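Local coordinates for RagA protein (Porphyromonas gingivalis, PDB 6SLN) that probably takes up peptides across the outer membrane as a TonB-dependent receptor, at residues 875-880 with 911-916; 894-899 with 903-908. One frame throughout, in Å; residues are numbered along the deposited sequence.

Interaction 1 of 2, residues 875-880 with 911-916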
loop_
_atom_site.group_PDB
_atom_site.type_symbol
_atom_site.label_atom_id
_atom_site.label_comp_id
_atom_site.label_asym_id
_atom_site.label_seq_id
_atom_site.Cartn_x
_atom_site.Cartn_y
_atom_site.Cartn_z
ATOM N N ASP A 875 20.822 9.478 -32.015
ATOM C CA ASP A 875 21.609 8.251 -32.180
ATOM C C ASP A 875 22.868 8.529 -32.985
ATOM O O ASP A 875 23.969 8.087 -32.624
ATOM C CB ASP A 875 20.795 7.163 -32.887
ATOM C CG ASP A 875 19.932 6.345 -31.944
ATOM O OD1 ASP A 875 19.800 6.714 -30.758
ATOM O OD2 ASP A 875 19.360 5.332 -32.410
ATOM N N ARG A 876 22.723 9.277 -34.082
ATOM C CA ARG A 876 23.878 9.556 -34.917
ATOM C C ARG A 876 24.923 10.398 -34.196
ATOM O O ARG A 876 26.076 10.417 -34.633
ATOM C CB ARG A 876 23.439 10.203 -36.241
ATOM C CG ARG A 876 22.676 9.227 -37.149
ATOM C CD ARG A 876 22.377 9.733 -38.549
ATOM N NE ARG A 876 23.427 10.617 -39.029
ATOM C CZ ARG A 876 23.247 11.917 -39.250
ATOM N NH1 ARG A 876 22.054 12.458 -39.036
ATOM N NH2 ARG A 876 24.250 12.681 -39.666
ATOM N N TYR A 877 24.583 11.039 -33.077
ATOM C CA TYR A 877 25.625 11.706 -32.302
ATOM C C TYR A 877 26.588 10.696 -31.698
ATOM O O TYR A 877 27.739 11.042 -31.406
ATOM C CB TYR A 877 25.018 12.598 -31.199
ATOM C CG TYR A 877 26.045 13.214 -30.268
ATOM C CD1 TYR A 877 26.436 12.577 -29.097
ATOM C CD2 TYR A 877 26.622 14.427 -30.559
ATOM C CE1 TYR A 877 27.384 13.139 -28.253
ATOM C CE2 TYR A 877 27.559 15.003 -29.717
ATOM C CZ TYR A 877 27.940 14.356 -28.572
ATOM O OH TYR A 877 28.877 14.940 -27.749
ATOM N N PHE A 878 26.136 9.458 -31.509
ATOM C CA PHE A 878 26.985 8.381 -31.034
ATOM C C PHE A 878 27.604 7.607 -32.188
ATOM O O PHE A 878 28.821 7.407 -32.220
ATOM C CB PHE A 878 26.175 7.458 -30.138
ATOM C CG PHE A 878 25.630 8.148 -28.955
ATOM C CD1 PHE A 878 26.376 8.233 -27.795
ATOM C CD2 PHE A 878 24.376 8.756 -29.002
ATOM C CE1 PHE A 878 25.880 8.894 -26.696
ATOM C CE2 PHE A 878 23.865 9.420 -27.902
ATOM C CZ PHE A 878 24.617 9.492 -26.753
ATOM N N THR A 879 26.788 7.198 -33.163
ATOM C CA THR A 879 27.307 6.331 -34.211
ATOM C C THR A 879 28.279 7.041 -35.155
ATOM O O THR A 879 29.058 6.372 -35.837
ATOM C CB THR A 879 26.155 5.744 -35.007
ATOM O OG1 THR A 879 25.317 6.814 -35.453
ATOM C CG2 THR A 879 25.365 4.814 -34.147
ATOM N N GLU A 880 28.271 8.369 -35.224
ATOM C CA GLU A 880 29.229 9.054 -36.086
ATOM C C GLU A 880 30.266 9.834 -35.290
ATOM O O GLU A 880 31.005 10.645 -35.858
ATOM C CB GLU A 880 28.497 9.949 -37.082
ATOM C CG GLU A 880 27.573 9.137 -37.960
ATOM C CD GLU A 880 26.741 9.969 -38.887
ATOM O OE1 GLU A 880 27.072 11.153 -39.064
ATOM O OE2 GLU A 880 25.757 9.439 -39.439
ATOM N N GLY A 911 39.151 12.511 -33.266
ATOM C CA GLY A 911 39.570 13.137 -32.035
ATOM C C GLY A 911 38.775 14.363 -31.643
ATOM O O GLY A 911 39.227 15.127 -30.774
ATOM N N GLN A 912 37.623 14.587 -32.264
ATOM C CA GLN A 912 36.888 15.814 -32.036
ATOM C C GLN A 912 35.405 15.506 -31.920
ATOM O O GLN A 912 34.870 14.652 -32.638
ATOM C CB GLN A 912 37.161 16.839 -33.151
ATOM C CG GLN A 912 36.541 16.541 -34.494
ATOM C CD GLN A 912 36.983 17.548 -35.554
ATOM O OE1 GLN A 912 36.829 18.766 -35.377
ATOM N NE2 GLN A 912 37.551 17.046 -36.648
ATOM N N SER A 913 34.756 16.194 -31.000
ATOM C CA SER A 913 33.364 15.874 -30.751
ATOM C C SER A 913 32.481 16.478 -31.842
ATOM O O SER A 913 32.813 17.520 -32.422
ATOM C CB SER A 913 32.949 16.384 -29.381
ATOM O OG SER A 913 31.933 15.562 -28.833
ATOM N N PRO A 914 31.378 15.823 -32.171
ATOM C CA PRO A 914 30.381 16.447 -33.044
ATOM C C PRO A 914 29.604 17.490 -32.264
ATOM O O PRO A 914 29.737 17.629 -31.047
ATOM C CB PRO A 914 29.475 15.293 -33.469
ATOM C CG PRO A 914 29.671 14.250 -32.413
ATOM C CD PRO A 914 30.988 14.470 -31.735
ATOM N N GLN A 915 28.808 18.254 -32.992
ATOM C CA GLN A 915 27.900 19.199 -32.368
ATOM C C GLN A 915 26.489 18.899 -32.839
ATOM O O GLN A 915 26.272 18.116 -33.772
ATOM C CB GLN A 915 28.296 20.643 -32.679
ATOM C CG GLN A 915 29.719 20.989 -32.261
ATOM C CD GLN A 915 29.945 20.972 -30.752
ATOM O OE1 GLN A 915 28.997 20.923 -29.955
ATOM N NE2 GLN A 915 31.212 21.036 -30.354
ATOM N N PHE A 916 25.518 19.511 -32.170
ATOM C CA PHE A 916 24.117 19.283 -32.508
ATOM C C PHE A 916 23.654 20.309 -33.538
ATOM O O PHE A 916 22.730 21.087 -33.309
ATOM C CB PHE A 916 23.265 19.313 -31.249
ATOM C CG PHE A 916 23.182 17.979 -30.562
ATOM C CD1 PHE A 916 22.460 16.945 -31.136
ATOM C CD2 PHE A 916 23.844 17.750 -29.370
ATOM C CE1 PHE A 916 22.378 15.713 -30.534
ATOM C CE2 PHE A 916 23.766 16.507 -28.750
ATOM C CZ PHE A 916 23.034 15.486 -29.334
#
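Tyr-877 reaches from helix 874-879 to the extended chain 911-916, where its ring meets Pro-914 and Phe-916. Both segments belong to the long connection between barrel strands 857-873 and 921-937 of this TonB-dependent receptor fold, and the contact joins the start of that connection to its return. The tight part centres on the tyrosine ring. Its CG is anti to the backbone N (chi1 174°), which carries the ring off the helix toward the returning chain. Pro-914 approaches obliquely with the outer corner of its pyrrolidine, CG standing 3.5 Å from Tyr-877 CE2. Phe-916 takes one face of the tyrosine: the two planes are near parallel, 11° apart, but slid so far that little overlap remains, with the centroids 4.9 Å apart. The touching therefore falls at the rims, Phe-916 CZ lying 3.9 Å from Tyr-877 CG. On the helix itself, Tyr-877 CD1 sits over the centre of the Phe-878 ring, 4.1 Å above its plane. The bound peptide packs against Tyr-877, Phe-878 and Phe-916, so this aromatic group helps line the peptide site, and an apolar side chain of another protein's chain also touches Tyr-877. The looser side is polar and partly exposed. There Ser-913 OG lies 3.3 Å from Tyr-877 OH, and Ser-913 also packs against an acidic side chain of the other protein. Beyond the contact, within 875-880 itself, Arg-876 of the helix grips Glu-880, the first residue past it, side-on, one nitrogen to each carboxylate oxygen, while its NH1 forms a second salt bridge to Glu-922. The shorter arm runs 2.6 Å from Arg-876 NE to Glu-880 OE2, in the guanidinium plane but from above the carboxylate.

Interaction 2 of 2, residues 894-899 with 903-908; sequences LLNAWT and KETDVP
Thr-905 OG1 donates to the backbone O of Asn-896 over 2.7 Å. The same OG1 accepts from Val-907 N, closing an ST turn, so one hydroxyl ties its own turn to the facing chain within the long loop of the barrel. Its position follows from the first torsion: OG1 is anti to the backbone N (chi1 174°), which leaves CG2 to lie 3.7 Å from Trp-898 CA. A second, weak bond runs from Trp-898 N to Val-907 O, 3.0 Å apart and bent to 128° at the hydrogen. Around these bonds the apolar groups close in. Val-907 points CG1 at Ala-897 CA, 3.5 Å away, and the same methyl meets CD2 of Leu-894, the Leu-894 and Val-907 side chains crossing at about a right angle. Ala-897 CB in turn lies 3.5 Å from Pro-908 O. On the other flank the aliphatic part of Lys-903 runs beside the Trp-898 side chain in the same direction, CG approaching the indole obliquely at 3.5 Å from Trp-898 CE2. Farther out, Lys-903 NZ pairs with Glu-900, while Trp-898 NE1 donates to Lys-803 O just beyond strand 792-802 and so fixes the indole's turn. Ile-801 of that strand touches both Trp-898 and Pro-908. Asn-902, from the tip between the segments, holds the first chain from outside the contact, its ND2 donating to Ala-897 O.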
loop_
_atom_site.group_PDB
_atom_site.type_symbol
_atom_site.label_atom_id
_atom_site.label_comp_id
_atom_site.label_asym_id
_atom_site.label_seq_id
_atom_site.Cartn_x
_atom_site.Cartn_y
_atom_site.Cartn_z
ATOM N N LEU A 894 33.476 6.276 -40.407
ATOM C CA LEU A 894 34.632 6.757 -39.660
ATOM C C LEU A 894 35.920 6.056 -40.066
ATOM O O LEU A 894 36.997 6.463 -39.621
ATOM C CB LEU A 894 34.408 6.614 -38.157
ATOM C CG LEU A 894 33.137 7.317 -37.655
ATOM C CD1 LEU A 894 33.088 7.445 -36.125
ATOM C CD2 LEU A 894 32.941 8.686 -38.330
ATOM N N LEU A 895 35.841 5.019 -40.902
ATOM C CA LEU A 895 37.054 4.407 -41.411
ATOM C C LEU A 895 37.728 5.292 -42.443
ATOM O O LEU A 895 38.939 5.161 -42.649
ATOM C CB LEU A 895 36.749 3.040 -42.019
ATOM C CG LEU A 895 36.007 2.079 -41.105
ATOM C CD1 LEU A 895 35.219 1.068 -41.931
ATOM C CD2 LEU A 895 36.990 1.393 -40.188
ATOM N N ASN A 896 36.971 6.193 -43.080
ATOM C CA ASN A 896 37.511 7.147 -44.039
ATOM C C ASN A 896 37.743 8.534 -43.427
ATOM O O ASN A 896 37.699 9.540 -44.141
ATOM C CB ASN A 896 36.591 7.242 -45.257
ATOM C CG ASN A 896 37.361 7.502 -46.537
ATOM O OD1 ASN A 896 38.593 7.480 -46.546
ATOM N ND2 ASN A 896 36.641 7.753 -47.623
ATOM N N ALA A 897 37.992 8.603 -42.118
ATOM C CA ALA A 897 38.289 9.871 -41.464
ATOM C C ALA A 897 39.528 10.520 -42.066
ATOM O O ALA A 897 40.430 9.839 -42.574
ATOM C CB ALA A 897 38.507 9.666 -39.968
ATOM N N TRP A 898 39.571 11.854 -41.972
ATOM C CA TRP A 898 40.646 12.643 -42.567
ATOM C C TRP A 898 41.962 12.376 -41.858
ATOM O O TRP A 898 42.043 12.424 -40.630
ATOM C CB TRP A 898 40.306 14.130 -42.495
ATOM C CG TRP A 898 41.296 15.086 -43.138
ATOM C CD1 TRP A 898 41.142 15.733 -44.328
ATOM C CD2 TRP A 898 42.547 15.545 -42.594
ATOM N NE1 TRP A 898 42.220 16.549 -44.570
ATOM C CE2 TRP A 898 43.098 16.449 -43.525
ATOM C CE3 TRP A 898 43.253 15.276 -41.420
ATOM C CZ2 TRP A 898 44.328 17.073 -43.326
ATOM C CZ3 TRP A 898 44.477 15.888 -41.229
ATOM C CH2 TRP A 898 45.000 16.782 -42.175
ATOM N N THR A 899 42.989 12.068 -42.639
ATOM C CA THR A 899 44.355 11.959 -42.161
ATOM C C THR A 899 45.226 12.746 -43.121
ATOM O O THR A 899 44.766 13.221 -44.160
ATOM C CB THR A 899 44.825 10.492 -42.051
ATOM O OG1 THR A 899 45.402 10.047 -43.288
ATOM C CG2 THR A 899 43.663 9.560 -41.656
ATOM N N LYS A 903 42.830 12.603 -47.641
ATOM C CA LYS A 903 42.374 13.975 -47.570
ATOM C C LYS A 903 41.170 14.273 -48.436
ATOM O O LYS A 903 40.447 15.228 -48.131
ATOM C CB LYS A 903 43.513 14.921 -47.956
ATOM C CG LYS A 903 44.133 15.614 -46.783
ATOM C CD LYS A 903 45.106 16.665 -47.248
ATOM C CE LYS A 903 46.525 16.159 -47.200
ATOM N NZ LYS A 903 47.476 17.297 -47.049
ATOM N N GLU A 904 40.931 13.515 -49.502
ATOM C CA GLU A 904 39.688 13.663 -50.251
ATOM C C GLU A 904 38.650 12.832 -49.508
ATOM O O GLU A 904 38.345 11.684 -49.838
ATOM C CB GLU A 904 39.855 13.258 -51.709
ATOM C CG GLU A 904 40.959 14.027 -52.444
ATOM C CD GLU A 904 40.860 15.540 -52.280
ATOM O OE1 GLU A 904 41.913 16.187 -52.066
ATOM O OE2 GLU A 904 39.736 16.087 -52.373
ATOM N N THR A 905 38.139 13.435 -48.444
ATOM C CA THR A 905 37.095 12.852 -47.623
ATOM C C THR A 905 36.395 13.981 -46.887
ATOM O O THR A 905 37.030 14.959 -46.483
ATOM C CB THR A 905 37.650 11.847 -46.621
ATOM O OG1 THR A 905 36.590 11.422 -45.746
ATOM C CG2 THR A 905 38.780 12.467 -45.804
ATOM N N ASP A 906 35.085 13.847 -46.739
ATOM C CA ASP A 906 34.293 14.782 -45.963
ATOM C C ASP A 906 34.087 14.298 -44.528
ATOM O O ASP A 906 33.352 14.934 -43.766
ATOM C CB ASP A 906 32.955 15.015 -46.665
ATOM C CG ASP A 906 32.204 13.721 -46.906
ATOM O OD1 ASP A 906 32.850 12.652 -46.843
ATOM O OD2 ASP A 906 30.982 13.760 -47.160
ATOM N N VAL A 907 34.724 13.196 -44.143
ATOM C CA VAL A 907 34.642 12.674 -42.783
ATOM C C VAL A 907 35.742 13.336 -41.954
ATOM O O VAL A 907 36.929 13.209 -42.308
ATOM C CB VAL A 907 34.765 11.143 -42.754
ATOM C CG1 VAL A 907 34.833 10.636 -41.323
ATOM C CG2 VAL A 907 33.593 10.491 -43.497
ATOM N N PRO A 908 35.402 14.016 -40.858
ATOM C CA PRO A 908 36.396 14.782 -40.087
ATOM C C PRO A 908 37.505 13.922 -39.497
ATOM O O PRO A 908 37.277 12.782 -39.089
ATOM C CB PRO A 908 35.558 15.412 -38.961
ATOM C CG PRO A 908 34.137 15.333 -39.411
ATOM C CD PRO A 908 34.037 14.157 -40.331
#

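Overall arrangement
Both interactions sit in the connection between neighbouring barrel strands 857-873 and 921-937. Along the chain the order is 875-880, 894-899, 903-908, 911-916, so interaction 1 joins the outer ends of the excursion and interaction 2 joins its middle, the second contact closing a shorter loop within the first. Their centres are about 14 Å apart, with interaction 2 farther from the chain's centre, about 40 Å against about 29 Å. They meet through Leu-894, whose CD2 packs 3.7 Å from Glu-880 O and which also touches Phe-248 of helix 242-252. Interaction 1 faces the bound peptide and the other protein, whereas interaction 2 joins parts of the receptor chain alone.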